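Local coordinates for 3-polyprenyl-4-hydroxybenzoate decarboxylase and related decarboxylases (Pelotomaculum thermopropionicum, PDB 6H6X), which uses prenylated FMN to interconvert 2,5-furandicarboxylic acid and 2-furoic acid by reversible decarboxylation, as a UbiD-family enzyme, at residues A138-R152 with I163-A177. The protein carries 8 engineered substitutions. Residues are numbered along the deposited sequence; the frame is centred on the assembly and turned at random.
Sequences ARDPDSGVRNVSIHR and ILILPRHLWHFFGKA. With MN (manganese (II) ion), chain H; K (potassium ion), chain G; 4LU (1-deoxy-5-O-phosphono-1-(3,3,4,5-tetramethyl-9,11-dioxo-2,3,8,9,10,11-hexahydro-7H-quinolino[1,8-fg]pteridin-12-ium-7-y l)-D-ribitol), chain I.
Asn147 and His169 meet at the manganese ion, to which Asn147 OD1 binds at 1.9 Å and His169 ND1 at 2.4 Å; the cofactor phosphate, a water and Glu210 complete the site. Asn147 suits this place because its amide does two jobs, OD1 holding the metal while ND2 donates to phosphate O2P (2.8 Å). At the start of helix 169-179, His169 N and the Arg168 guanidinium also bind the phosphate.

At the hairpin end, Lys176 NZ reaches the syn lone pair of Asp140 OD2 (3.0 Å) in a salt bridge, the carboxylate placed there by CG anti to the backbone N (chi1 -171°). Its OD1 accepts from Asp142 N in an Asx turn and, from above the carboxylate plane, from Ser143 N. Cut back to alanine, this residue would probably leave Lys176 without its carboxylate and the turn's N-H groups without their acceptor. Further along, His151 ND1 donates to Leu164 O (3.0 Å), and Arg152 forms a salt bridge with Glu254.

In the packing, Leu170 CD2 lies over one face of the His151 imidazole (CH-pi), and Leu164 CD2 over the Arg152 guanidinium. Phe173, flat and apolar, fits the hairpin backbone: one face lies against Asp140 N and CB (CB 3.8 Å from the ring centroid), its edge at Ala138 O. Hairpin and helix N-terminus build one wall of the prenylated-FMN and manganese site in the Rift-related domain of UbiD enzymes.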
loop_
_atom_site.group_PDB
_atom_site.type_symbol
_atom_site.label_atom_id
_atom_site.label_comp_id
_atom_site.label_asym_id
_atom_site.label_seq_id
_atom_site.Cartn_x
_atom_site.Cartn_y
_atom_site.Cartn_z
ATOM N N ALA B 138 -17.385 -26.096 -23.791
ATOM C CA ALA B 138 -17.128 -27.246 -24.668
ATOM C C ALA B 138 -17.415 -28.590 -23.968
ATOM O O ALA B 138 -17.530 -28.666 -22.721
ATOM C CB ALA B 138 -15.705 -27.197 -25.160
ATOM N N ARG B 139 -17.568 -29.639 -24.776
ATOM C CA ARG B 139 -17.740 -30.997 -24.248
ATOM C C ARG B 139 -16.601 -31.928 -24.647
ATOM O O ARG B 139 -16.051 -31.809 -25.733
ATOM C CB ARG B 139 -19.082 -31.587 -24.676
ATOM C CG ARG B 139 -20.260 -31.026 -23.890
ATOM C CD ARG B 139 -21.586 -31.731 -24.204
ATOM N NE ARG B 139 -22.685 -31.163 -23.404
ATOM C CZ ARG B 139 -23.019 -31.548 -22.161
ATOM N NH1 ARG B 139 -22.398 -32.539 -21.542
ATOM N NH2 ARG B 139 -24.012 -30.945 -21.515
ATOM N N ASP B 140 -16.277 -32.867 -23.758
ATOM C CA ASP B 140 -15.264 -33.888 -24.019
ATOM C C ASP B 140 -15.829 -34.775 -25.144
ATOM O O ASP B 140 -16.933 -35.328 -25.036
ATOM C CB ASP B 140 -14.991 -34.680 -22.730
ATOM C CG ASP B 140 -13.785 -35.620 -22.830
ATOM O OD1 ASP B 140 -13.770 -36.450 -23.748
ATOM O OD2 ASP B 140 -12.871 -35.571 -21.965
ATOM N N PRO B 141 -15.105 -34.861 -26.265
ATOM C CA PRO B 141 -15.649 -35.621 -27.385
ATOM C C PRO B 141 -15.790 -37.154 -27.141
ATOM O O PRO B 141 -16.545 -37.793 -27.867
ATOM C CB PRO B 141 -14.677 -35.290 -28.526
ATOM C CG PRO B 141 -13.380 -35.004 -27.848
ATOM C CD PRO B 141 -13.728 -34.393 -26.516
ATOM N N ASP B 142 -15.117 -37.719 -26.128
ATOM C CA ASP B 142 -15.284 -39.150 -25.741
ATOM C C ASP B 142 -16.180 -39.365 -24.514
ATOM O O ASP B 142 -17.053 -40.209 -24.560
ATOM C CB ASP B 142 -13.927 -39.837 -25.475
ATOM C CG ASP B 142 -12.988 -39.820 -26.693
ATOM O OD1 ASP B 142 -13.473 -39.733 -27.852
ATOM O OD2 ASP B 142 -11.746 -39.894 -26.493
ATOM N N SER B 143 -15.951 -38.633 -23.422
ATOM C CA SER B 143 -16.738 -38.801 -22.183
ATOM C C SER B 143 -18.006 -37.927 -22.105
ATOM O O SER B 143 -18.851 -38.133 -21.228
ATOM C CB SER B 143 -15.854 -38.552 -20.952
ATOM O OG SER B 143 -15.844 -37.193 -20.552
ATOM N N GLY B 144 -18.113 -36.920 -22.975
ATOM C CA GLY B 144 -19.280 -36.026 -23.006
ATOM C C GLY B 144 -19.425 -34.982 -21.894
ATOM O O GLY B 144 -20.373 -34.226 -21.908
ATOM N N VAL B 145 -18.523 -34.938 -20.924
ATOM C CA VAL B 145 -18.622 -33.939 -19.862
ATOM C C VAL B 145 -18.361 -32.490 -20.357
ATOM O O VAL B 145 -17.583 -32.260 -21.297
ATOM C CB VAL B 145 -17.686 -34.255 -18.668
ATOM C CG1 VAL B 145 -18.066 -35.597 -18.034
ATOM C CG2 VAL B 145 -16.201 -34.188 -19.074
ATOM N N ARG B 146 -19.033 -31.545 -19.706
ATOM C CA ARG B 146 -18.956 -30.138 -20.049
ATOM C C ARG B 146 -17.922 -29.397 -19.190
ATOM O O ARG B 146 -17.860 -29.608 -17.975
ATOM C CB ARG B 146 -20.316 -29.498 -19.852
ATOM C CG ARG B 146 -20.419 -28.111 -20.454
ATOM C CD ARG B 146 -21.888 -27.798 -20.719
ATOM N NE ARG B 146 -22.672 -27.897 -19.491
ATOM C CZ ARG B 146 -24.004 -27.980 -19.429
ATOM N NH1 ARG B 146 -24.753 -27.953 -20.508
ATOM N NH2 ARG B 146 -24.586 -28.035 -18.255
ATOM N N ASN B 147 -17.153 -28.514 -19.829
ATOM C CA ASN B 147 -16.218 -27.620 -19.158
ATOM C C ASN B 147 -16.402 -26.165 -19.628
ATOM O O ASN B 147 -16.723 -25.917 -20.777
ATOM C CB ASN B 147 -14.789 -28.074 -19.460
ATOM C CG ASN B 147 -13.750 -27.460 -18.517
ATOM O OD1 ASN B 147 -13.583 -27.926 -17.381
ATOM N ND2 ASN B 147 -13.009 -26.421 -19.006
ATOM N N VAL B 148 -16.130 -25.223 -18.730
ATOM C CA VAL B 148 -16.127 -23.813 -19.035
ATOM C C VAL B 148 -14.767 -23.226 -18.586
ATOM O O VAL B 148 -14.299 -23.516 -17.506
ATOM C CB VAL B 148 -17.254 -23.113 -18.287
ATOM C CG1 VAL B 148 -17.366 -21.650 -18.683
ATOM C CG2 VAL B 148 -18.565 -23.893 -18.463
ATOM N N SER B 149 -14.170 -22.401 -19.429
ATOM C CA SER B 149 -12.967 -21.633 -19.103
ATOM C C SER B 149 -12.944 -20.326 -19.912
ATOM O O SER B 149 -13.726 -20.150 -20.857
ATOM C CB SER B 149 -11.702 -22.478 -19.429
ATOM O OG SER B 149 -11.846 -23.173 -20.665
ATOM N N ILE B 150 -12.036 -19.420 -19.545
ATOM C CA ILE B 150 -11.908 -18.158 -20.262
ATOM C C ILE B 150 -10.546 -18.133 -20.938
ATOM O O ILE B 150 -9.518 -18.314 -20.282
ATOM C CB ILE B 150 -12.046 -16.948 -19.307
ATOM C CG1 ILE B 150 -13.460 -16.892 -18.758
ATOM C CG2 ILE B 150 -11.700 -15.630 -20.037
ATOM C CD1 ILE B 150 -13.702 -15.710 -17.824
ATOM N N HIS B 151 -10.556 -17.855 -22.231
ATOM C CA HIS B 151 -9.339 -17.791 -23.088
ATOM C C HIS B 151 -9.356 -16.484 -23.848
ATOM O O HIS B 151 -10.427 -16.013 -24.289
ATOM C CB HIS B 151 -9.303 -18.982 -24.070
ATOM C CG HIS B 151 -9.382 -20.295 -23.370
ATOM N ND1 HIS B 151 -8.266 -21.013 -23.011
ATOM C CD2 HIS B 151 -10.437 -20.951 -22.834
ATOM C CE1 HIS B 151 -8.634 -22.081 -22.318
ATOM N NE2 HIS B 151 -9.947 -22.058 -22.186
ATOM N N ARG B 152 -8.187 -15.853 -23.965
ATOM C CA ARG B 152 -8.061 -14.732 -24.874
ATOM C C ARG B 152 -8.236 -15.230 -26.314
ATOM O O ARG B 152 -7.785 -16.316 -26.663
ATOM C CB ARG B 152 -6.747 -14.006 -24.677
ATOM C CG ARG B 152 -5.533 -14.715 -25.228
ATOM C CD ARG B 152 -4.262 -13.993 -24.823
ATOM N NE ARG B 152 -3.117 -14.506 -25.572
ATOM C CZ ARG B 152 -1.868 -14.649 -25.123
ATOM N NH1 ARG B 152 -1.508 -14.342 -23.866
ATOM N NH2 ARG B 152 -0.957 -15.135 -25.954
ATOM N N ILE B 163 -6.481 -18.582 -30.453
ATOM C CA ILE B 163 -6.816 -18.878 -29.079
ATOM C C ILE B 163 -5.579 -19.424 -28.373
ATOM O O ILE B 163 -4.916 -20.296 -28.865
ATOM C CB ILE B 163 -8.024 -19.846 -28.999
ATOM C CG1 ILE B 163 -8.415 -20.074 -27.538
ATOM C CG2 ILE B 163 -7.719 -21.171 -29.675
ATOM C CD1 ILE B 163 -9.569 -21.039 -27.352
ATOM N N LEU B 164 -5.278 -18.856 -27.224
ATOM C CA LEU B 164 -4.306 -19.407 -26.297
ATOM C C LEU B 164 -5.009 -20.435 -25.430
ATOM O O LEU B 164 -5.945 -20.087 -24.719
ATOM C CB LEU B 164 -3.700 -18.295 -25.442
ATOM C CG LEU B 164 -2.903 -18.809 -24.236
ATOM C CD1 LEU B 164 -1.683 -19.575 -24.701
ATOM C CD2 LEU B 164 -2.502 -17.676 -23.302
ATOM N N ILE B 165 -4.599 -21.695 -25.513
ATOM C CA ILE B 165 -5.102 -22.740 -24.633
ATOM C C ILE B 165 -3.945 -23.293 -23.780
ATOM O O ILE B 165 -3.076 -24.000 -24.284
ATOM C CB ILE B 165 -5.780 -23.893 -25.430
ATOM C CG1 ILE B 165 -6.716 -23.359 -26.512
ATOM C CG2 ILE B 165 -6.562 -24.836 -24.512
ATOM C CD1 ILE B 165 -7.399 -24.462 -27.298
ATOM N N LEU B 166 -3.953 -23.001 -22.490
ATOM C CA LEU B 166 -2.982 -23.591 -21.559
ATOM C C LEU B 166 -3.315 -25.084 -21.340
ATOM O O LEU B 166 -4.452 -25.500 -21.582
ATOM C CB LEU B 166 -2.978 -22.821 -20.231
ATOM C CG LEU B 166 -2.621 -21.331 -20.369
ATOM C CD1 LEU B 166 -2.861 -20.573 -19.054
ATOM C CD2 LEU B 166 -1.201 -21.143 -20.880
ATOM N N PRO B 167 -2.330 -25.903 -20.911
ATOM C CA PRO B 167 -2.568 -27.348 -20.721
ATOM C C PRO B 167 -3.422 -27.683 -19.467
ATOM O O PRO B 167 -2.900 -28.086 -18.418
ATOM C CB PRO B 167 -1.144 -27.919 -20.637
ATOM C CG PRO B 167 -0.354 -26.794 -20.050
ATOM C CD PRO B 167 -0.913 -25.554 -20.703
ATOM N N ARG B 168 -4.733 -27.500 -19.621
ATOM C CA ARG B 168 -5.747 -27.698 -18.565
ATOM C C ARG B 168 -6.909 -28.493 -19.242
ATOM O O ARG B 168 -6.655 -29.284 -20.150
ATOM C CB ARG B 168 -6.212 -26.346 -17.972
ATOM C CG ARG B 168 -5.195 -25.509 -17.179
ATOM C CD ARG B 168 -4.999 -25.973 -15.730
ATOM N NE ARG B 168 -6.259 -26.257 -15.014
ATOM C CZ ARG B 168 -6.489 -27.286 -14.180
ATOM N NH1 ARG B 168 -5.553 -28.190 -13.889
ATOM N NH2 ARG B 168 -7.694 -27.415 -13.618
ATOM N N HIS B 169 -8.173 -28.270 -18.877
ATOM C CA HIS B 169 -9.250 -29.124 -19.382
ATOM C C HIS B 169 -9.590 -28.961 -20.861
ATOM O O HIS B 169 -9.774 -29.954 -21.549
ATOM C CB HIS B 169 -10.499 -29.006 -18.508
ATOM C CG HIS B 169 -10.249 -29.397 -17.085
ATOM N ND1 HIS B 169 -11.042 -28.982 -16.044
ATOM C CD2 HIS B 169 -9.261 -30.148 -16.529
ATOM C CE1 HIS B 169 -10.566 -29.463 -14.911
ATOM N NE2 HIS B 169 -9.488 -30.181 -15.176
ATOM N N LEU B 170 -9.701 -27.743 -21.367
ATOM C CA LEU B 170 -10.014 -27.562 -22.762
ATOM C C LEU B 170 -8.948 -28.208 -23.659
ATOM O O LEU B 170 -9.256 -28.793 -24.681
ATOM C CB LEU B 170 -10.112 -26.081 -23.068
ATOM C CG LEU B 170 -10.482 -25.784 -24.520
ATOM C CD1 LEU B 170 -11.829 -26.422 -24.881
ATOM C CD2 LEU B 170 -10.500 -24.285 -24.758
ATOM N N TRP B 171 -7.686 -28.064 -23.278
ATOM C CA TRP B 171 -6.577 -28.722 -23.983
ATOM C C TRP B 171 -6.745 -30.250 -24.053
ATOM O O TRP B 171 -6.553 -30.859 -25.108
ATOM C CB TRP B 171 -5.268 -28.373 -23.285
ATOM C CG TRP B 171 -4.064 -28.929 -23.952
ATOM C CD1 TRP B 171 -3.275 -29.952 -23.499
ATOM C CD2 TRP B 171 -3.500 -28.499 -25.197
ATOM N NE1 TRP B 171 -2.265 -30.185 -24.390
ATOM C CE2 TRP B 171 -2.362 -29.308 -25.437
ATOM C CE3 TRP B 171 -3.840 -27.503 -26.132
ATOM C CZ2 TRP B 171 -1.536 -29.151 -26.581
ATOM C CZ3 TRP B 171 -3.021 -27.351 -27.288
ATOM C CH2 TRP B 171 -1.881 -28.176 -27.491
ATOM N N HIS B 172 -7.113 -30.848 -22.924
ATOM C CA HIS B 172 -7.411 -32.261 -22.874
ATOM C C HIS B 172 -8.501 -32.607 -23.885
ATOM O O HIS B 172 -8.326 -33.538 -24.672
ATOM C CB HIS B 172 -7.812 -32.686 -21.469
ATOM C CG HIS B 172 -7.779 -34.170 -21.265
ATOM N ND1 HIS B 172 -8.923 -34.928 -21.078
ATOM C CD2 HIS B 172 -6.740 -35.042 -21.258
ATOM C CE1 HIS B 172 -8.583 -36.197 -20.937
ATOM N NE2 HIS B 172 -7.270 -36.297 -21.070
ATOM N N PHE B 173 -9.594 -31.837 -23.907
ATOM C CA PHE B 173 -10.673 -32.079 -24.871
ATOM C C PHE B 173 -10.203 -31.924 -26.298
ATOM O O PHE B 173 -10.595 -32.706 -27.152
ATOM C CB PHE B 173 -11.826 -31.092 -24.717
ATOM C CG PHE B 173 -12.635 -31.240 -23.465
ATOM C CD1 PHE B 173 -12.279 -32.106 -22.432
ATOM C CD2 PHE B 173 -13.750 -30.444 -23.311
ATOM C CE1 PHE B 173 -13.030 -32.184 -21.276
ATOM C CE2 PHE B 173 -14.526 -30.524 -22.167
ATOM C CZ PHE B 173 -14.164 -31.389 -21.140
ATOM N N PHE B 174 -9.450 -30.865 -26.565
ATOM C CA PHE B 174 -9.036 -30.541 -27.918
ATOM C C PHE B 174 -8.062 -31.622 -28.404
ATOM O O PHE B 174 -8.148 -32.053 -29.547
ATOM C CB PHE B 174 -8.374 -29.174 -27.937
ATOM C CG PHE B 174 -7.860 -28.759 -29.276
ATOM C CD1 PHE B 174 -8.689 -28.768 -30.387
ATOM C CD2 PHE B 174 -6.541 -28.371 -29.433
ATOM C CE1 PHE B 174 -8.213 -28.387 -31.637
ATOM C CE2 PHE B 174 -6.060 -27.982 -30.689
ATOM C CZ PHE B 174 -6.907 -27.976 -31.786
ATOM N N GLY B 175 -7.158 -32.059 -27.521
ATOM C CA GLY B 175 -6.247 -33.182 -27.774
ATOM C C GLY B 175 -6.976 -34.378 -28.345
ATOM O O GLY B 175 -6.571 -34.907 -29.379
ATOM N N LYS B 176 -8.081 -34.751 -27.695
ATOM C CA LYS B 176 -8.892 -35.897 -28.105
ATOM C C LYS B 176 -9.582 -35.679 -29.438
ATOM O O LYS B 176 -9.670 -36.615 -30.228
ATOM C CB LYS B 176 -9.916 -36.298 -27.020
ATOM C CG LYS B 176 -9.276 -36.988 -25.822
ATOM C CD LYS B 176 -10.014 -36.758 -24.496
ATOM C CE LYS B 176 -10.819 -37.961 -23.991
ATOM N NZ LYS B 176 -11.072 -37.876 -22.516
ATOM N N ALA B 177 -10.050 -34.461 -29.708
ATOM C CA ALA B 177 -10.657 -34.159 -31.002
ATOM C C ALA B 177 -9.627 -34.238 -32.115
ATOM O O ALA B 177 -9.931 -34.719 -33.205
ATOM C CB ALA B 177 -11.321 -32.787 -31.001
HETATM MN MN MN H . -12.855 -27.481 -15.672
HETATM K K K G . -12.528 -23.703 -15.285
HETATM C C9 4LU I . -8.857 -16.195 -17.162
HETATM C C8 4LU I . -9.444 -14.896 -17.090
HETATM C C7 4LU I . -9.150 -13.885 -18.011
HETATM C C10 4LU I . -6.625 -18.232 -19.400
HETATM C C6 4LU I . -7.989 -14.115 -18.963
HETATM N N3 4LU I . -5.770 -19.151 -21.893
HETATM C C2 4LU I . -5.965 -20.034 -20.862
HETATM C C13 4LU I . -7.755 -11.641 -20.079
HETATM C C5 4LU I . -7.522 -13.139 -20.080
HETATM C C1 4LU I . -5.805 -14.791 -20.696
HETATM O O2 4LU I . -5.762 -21.274 -21.053
HETATM N N1 4LU I . -6.395 -19.582 -19.646
HETATM C C4 4LU I . -5.971 -17.806 -21.757
HETATM O O4 4LU I . -5.798 -17.032 -22.733
HETATM C C4A 4LU I . -6.426 -17.276 -20.423
HETATM N N5 4LU I . -6.701 -15.887 -20.196
HETATM C C3 4LU I . -6.431 -13.631 -20.967
HETATM C C12 4LU I . -8.611 -13.447 -21.147
HETATM C C5A 4LU I . -7.537 -15.502 -19.113
HETATM C C7M 4LU I . -9.797 -12.507 -17.886
HETATM C C8M 4LU I . -10.455 -14.717 -15.990
HETATM C C9A 4LU I . -7.874 -16.551 -18.110
HETATM N N10 4LU I . -7.109 -17.779 -18.146
HETATM C "C1'" 4LU I . -7.243 -18.788 -17.096
HETATM C "C2'" 4LU I . -8.356 -19.849 -17.263
HETATM O "O2'" 4LU I . -9.608 -19.304 -17.693
HETATM C "C3'" 4LU I . -8.583 -20.494 -15.905
HETATM O "O3'" 4LU I . -7.326 -20.897 -15.354
HETATM C "C4'" 4LU I . -9.579 -21.656 -15.978
HETATM O "O4'" 4LU I . -10.175 -22.011 -14.694
HETATM C "C5'" 4LU I . -9.032 -22.948 -16.562
HETATM O "O5'" 4LU I . -10.201 -23.790 -16.475
HETATM P P 4LU I . -10.139 -25.413 -16.551
HETATM O O2P 4LU I . -11.591 -25.913 -16.651
HETATM O O3P 4LU I . -9.379 -25.741 -17.869
HETATM O O1P 4LU I . -9.464 -25.826 -15.242
HETATM O O HOH W 1 -9.509 -24.761 -20.008
HETATM O O HOH W 2 -11.685 -26.722 -13.728
#